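Local coordinates for protein sugar ABC transporter (Agrobacterium radiobacter, PDB 4RXT) that binds alpha-L-arabinopyranose between its two lobes and probably serves as the sugar-binding component of an ABC transporter, at residues A[138-143]-A[201-206]. Numbering follows the deposited sequence.
Sequences ITNTPG and NLIMAQ. With ARA (alpha-L-arabinopyranose), chain B.
M204 lays its thioether across the backbone of N140: CG rests 3.5 Å from N140 N, SD drops toward I138, and CE comes up to the ND2 end of the N140 amide. Bends at its second and third torsions curl the chain, so that one residue covers both the end of the strand and the start of the loop. I138 meets it nearly at right angles, the methyl CG2 touching M204 SD at 3.6 Å. N140 reaches over the first turn of the helix with CG anti to its backbone N (chi1 -169°). Its ND2 faces two apolar groups, M204 CE near the amide plane (3.4 Å) and I203 CG2 off to one side of it (3.6 Å), and has no hydrogen-bonding partner in the model although buried. OD1, at the other corner of the amide, lies 3.3 Å from N201 ND2, with the two amide planes turned 38° apart.

N201 is the N-cap of the helix. Its OD1 accepts from M204 N at 3.0 Å in a nearly straight bond (170°), the donor somewhat off the carbonyl plane. The same oxygen takes a weak bond from a water that itself accepts from N140 N at 2.9 Å, a bridge from loop to cap. The cap holds the N201 side chain beside the arabinopyranose it helps to bind, while N140 packs as a second-shell residue against the sugar-binding residue E45.

In this periplasmic binding protein fold the contact joins the end of strand 133-139 and the loop after it to the start of helix 202-214, which follows the neighbouring parallel strand 194-199, at the sugar cleft. L147 and R150 of helix 145-161 touch N201, and helix 177-190 packs on I138 and I203.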
ATOM      1  N   ILE A 138       9.239   3.972   9.224  1.00 10.80           N
ATOM      2  CA  ILE A 138       9.811   4.426   7.974  1.00 10.27           C
ATOM      3  C   ILE A 138       8.735   4.325   6.885  1.00 10.93           C
ATOM      4  O   ILE A 138       8.163   3.238   6.647  1.00 13.48           O
ATOM      5  CB  ILE A 138      11.079   3.625   7.571  1.00 15.26           C
ATOM      6  CG1 ILE A 138      12.094   3.578   8.718  1.00 14.52           C
ATOM      7  CG2 ILE A 138      11.686   4.207   6.280  1.00 18.42           C
ATOM      8  CD1 ILE A 138      13.208   2.583   8.497  1.00 18.23           C
ATOM      9  N   THR A 139       8.499   5.464   6.247  1.00 10.69           N
ATOM     10  CA  THR A 139       7.447   5.713   5.263  1.00 11.31           C
ATOM     11  C   THR A 139       8.069   6.046   3.902  1.00 11.46           C
ATOM     12  O   THR A 139       9.008   6.826   3.804  1.00 12.86           O
ATOM     13  CB  THR A 139       6.488   6.839   5.750  1.00 12.59           C
ATOM     14  OG1 THR A 139       5.938   6.446   7.008  1.00 14.64           O
ATOM     15  CG2 THR A 139       5.382   7.089   4.757  1.00 15.24           C
ATOM     16  N   ASN A 140       7.539   5.413   2.868  1.00 10.46           N
ATOM     17  CA  ASN A 140       8.105   5.439   1.499  1.00 12.08           C
ATOM     18  C   ASN A 140       8.347   6.854   0.974  1.00 10.84           C
ATOM     19  O   ASN A 140       9.332   7.163   0.433  1.00 13.16           O
ATOM     20  CB  ASN A 140       7.138   4.678   0.557  1.00 13.07           C
ATOM     21  CG  ASN A 140       7.690   4.392  -0.816  1.00 15.59           C
ATOM     22  OD1 ASN A 140       6.964   4.404  -1.784  1.00 15.71           O
ATOM     23  ND2 ASN A 140       8.906   4.113  -0.883  1.00 17.25           N
ATOM     24  N   THR A 141       7.338   7.706   1.164  1.00 12.15           N
ATOM     25  CA  THR A 141       7.340   9.073   0.630  1.00 13.72           C
ATOM     26  C   THR A 141       6.233   9.852   1.379  1.00 13.11           C
ATOM     27  O   THR A 141       5.253   9.251   1.841  1.00 12.95           O
ATOM     28  CB  THR A 141       7.095   9.075  -0.899  1.00 15.45           C
ATOM     29  OG1 THR A 141       7.243  10.401  -1.453  1.00 19.65           O
ATOM     30  CG2 THR A 141       5.715   8.472  -1.260  1.00 19.39           C
ATOM     31  N   PRO A 142       6.382  11.188   1.500  1.00 12.93           N
ATOM     32  CA  PRO A 142       5.330  11.943   2.215  1.00 12.54           C
ATOM     33  C   PRO A 142       4.069  12.222   1.389  1.00 12.94           C
ATOM     34  O   PRO A 142       4.100  12.250   0.164  1.00 15.82           O
ATOM     35  CB  PRO A 142       6.025  13.259   2.539  1.00 15.28           C
ATOM     36  CG  PRO A 142       6.955  13.450   1.432  1.00 21.21           C
ATOM     37  CD  PRO A 142       7.502  12.068   1.125  1.00 14.92           C
ATOM     38  N   GLY A 143       2.958  12.478   2.076  1.00 15.38           N
ATOM     39  CA  GLY A 143       1.790  13.003   1.397  1.00 15.32           C
ATOM     40  C   GLY A 143       0.845  11.993   0.751  1.00 14.27           C
ATOM     41  O   GLY A 143      -0.139  12.374   0.136  1.00 14.75           O
ATOM     42  N   ASN A 201       5.053   0.052   3.655  1.00 10.47           N
ATOM     43  CA  ASN A 201       4.597  -0.436   2.356  1.00  9.17           C
ATOM     44  C   ASN A 201       5.606  -1.458   1.798  1.00  9.52           C
ATOM     45  O   ASN A 201       6.645  -1.690   2.398  1.00 11.37           O
ATOM     46  CB  ASN A 201       4.297   0.732   1.396  1.00 12.17           C
ATOM     47  CG  ASN A 201       5.540   1.275   0.695  1.00 11.90           C
ATOM     48  OD1 ASN A 201       6.651   1.226   1.233  1.00 10.61           O
ATOM     49  ND2 ASN A 201       5.362   1.776  -0.503  1.00 13.89           N
ATOM     50  N   LEU A 202       5.312  -1.980   0.616  1.00 11.09           N
ATOM     51  CA  LEU A 202       6.181  -3.015   0.042  1.00 11.43           C
ATOM     52  C   LEU A 202       7.633  -2.524  -0.099  1.00 11.58           C
ATOM     53  O   LEU A 202       8.581  -3.243   0.179  1.00 11.46           O
ATOM     54  CB  LEU A 202       5.658  -3.417  -1.319  1.00 11.95           C
ATOM     55  CG  LEU A 202       6.529  -4.398  -2.102  1.00 16.19           C
ATOM     56  CD1 LEU A 202       6.607  -5.677  -1.303  1.00 17.18           C
ATOM     57  CD2 LEU A 202       5.919  -4.610  -3.474  1.00 16.56           C
ATOM     58  N   ILE A 203       7.782  -1.314  -0.612  1.00 10.64           N
ATOM     59  CA  ILE A 203       9.077  -0.770  -0.975  1.00 11.55           C
ATOM     60  C   ILE A 203       9.956  -0.599   0.257  1.00 10.93           C
ATOM     61  O   ILE A 203      11.118  -0.937   0.279  1.00 11.71           O
ATOM     62  CB  ILE A 203       8.946   0.569  -1.761  1.00 12.31           C
ATOM     63  CG1 ILE A 203       7.991   0.420  -2.967  1.00 12.58           C
ATOM     64  CG2 ILE A 203      10.315   1.090  -2.195  1.00 13.00           C
ATOM     65  CD1 ILE A 203       8.337  -0.736  -3.888  1.00 17.66           C
ATOM     66  N   MET A 204       9.364  -0.069   1.323  1.00  9.92           N
ATOM     67  CA  MET A 204      10.109   0.021   2.560  1.00 11.10           C
ATOM     68  C   MET A 204      10.373  -1.336   3.213  1.00 11.61           C
ATOM     69  O   MET A 204      11.459  -1.566   3.784  1.00 11.67           O
ATOM     70  CB  MET A 204       9.437   0.991   3.551  1.00 10.65           C
ATOM     71  CG  MET A 204       9.426   2.459   3.135  1.00 12.60           C
ATOM     72  SD  MET A 204      11.092   3.220   2.907  1.00  7.88           S
ATOM     73  CE  MET A 204      11.377   2.945   1.143  1.00 12.51           C
ATOM     74  N   ALA A 205       9.415  -2.241   3.120  1.00 10.68           N
ATOM     75  CA  ALA A 205       9.682  -3.617   3.585  1.00 11.43           C
ATOM     76  C   ALA A 205      10.873  -4.285   2.869  1.00 12.13           C
ATOM     77  O   ALA A 205      11.686  -4.945   3.493  1.00 11.09           O
ATOM     78  CB  ALA A 205       8.441  -4.464   3.426  1.00 12.14           C
ATOM     79  N   GLN A 206      10.958  -4.081   1.571  1.00 10.93           N
ATOM     80  CA  GLN A 206      12.104  -4.614   0.796  1.00 10.93           C
ATOM     81  C   GLN A 206      13.401  -4.053   1.331  1.00 12.22           C
ATOM     82  O   GLN A 206      14.327  -4.788   1.615  1.00 12.37           O
ATOM     83  CB  GLN A 206      11.960  -4.239  -0.684  1.00 12.98           C
ATOM     84  CG  GLN A 206      10.798  -4.906  -1.419  1.00 15.33           C
ATOM     85  CD  GLN A 206      10.471  -4.239  -2.755  1.00 14.09           C
ATOM     86  OE1 GLN A 206      10.809  -3.066  -3.006  1.00 21.24           O
ATOM     87  NE2 GLN A 206       9.842  -4.992  -3.633  1.00 18.74           N
TER
HETATM   88  C1  ARA B 401       1.241  -0.367  -1.106  1.00 14.51           C
HETATM   89  C2  ARA B 401       0.312   0.822  -0.795  1.00 21.84           C
HETATM   90  C3  ARA B 401       0.399   1.838  -1.921  1.00 26.15           C
HETATM   91  C4  ARA B 401       1.858   2.226  -2.222  1.00 25.71           C
HETATM   92  C5  ARA B 401       2.807   1.287  -1.605  1.00 17.84           C
HETATM   93  O1  ARA B 401       1.357  -0.734   0.263  1.00 15.13           O
HETATM   94  O2  ARA B 401      -1.056   0.385  -0.683  1.00 15.75           O
HETATM   95  O3  ARA B 401      -0.446   2.952  -1.586  1.00 21.89           O
HETATM   96  O4  ARA B 401       2.257   3.439  -1.579  1.00 34.06           O
HETATM   97  O5  ARA B 401       2.480  -0.105  -1.754  1.00 22.23           O
HETATM   98  O   HOH W   1       5.796   3.201   3.324  1.00 12.11           O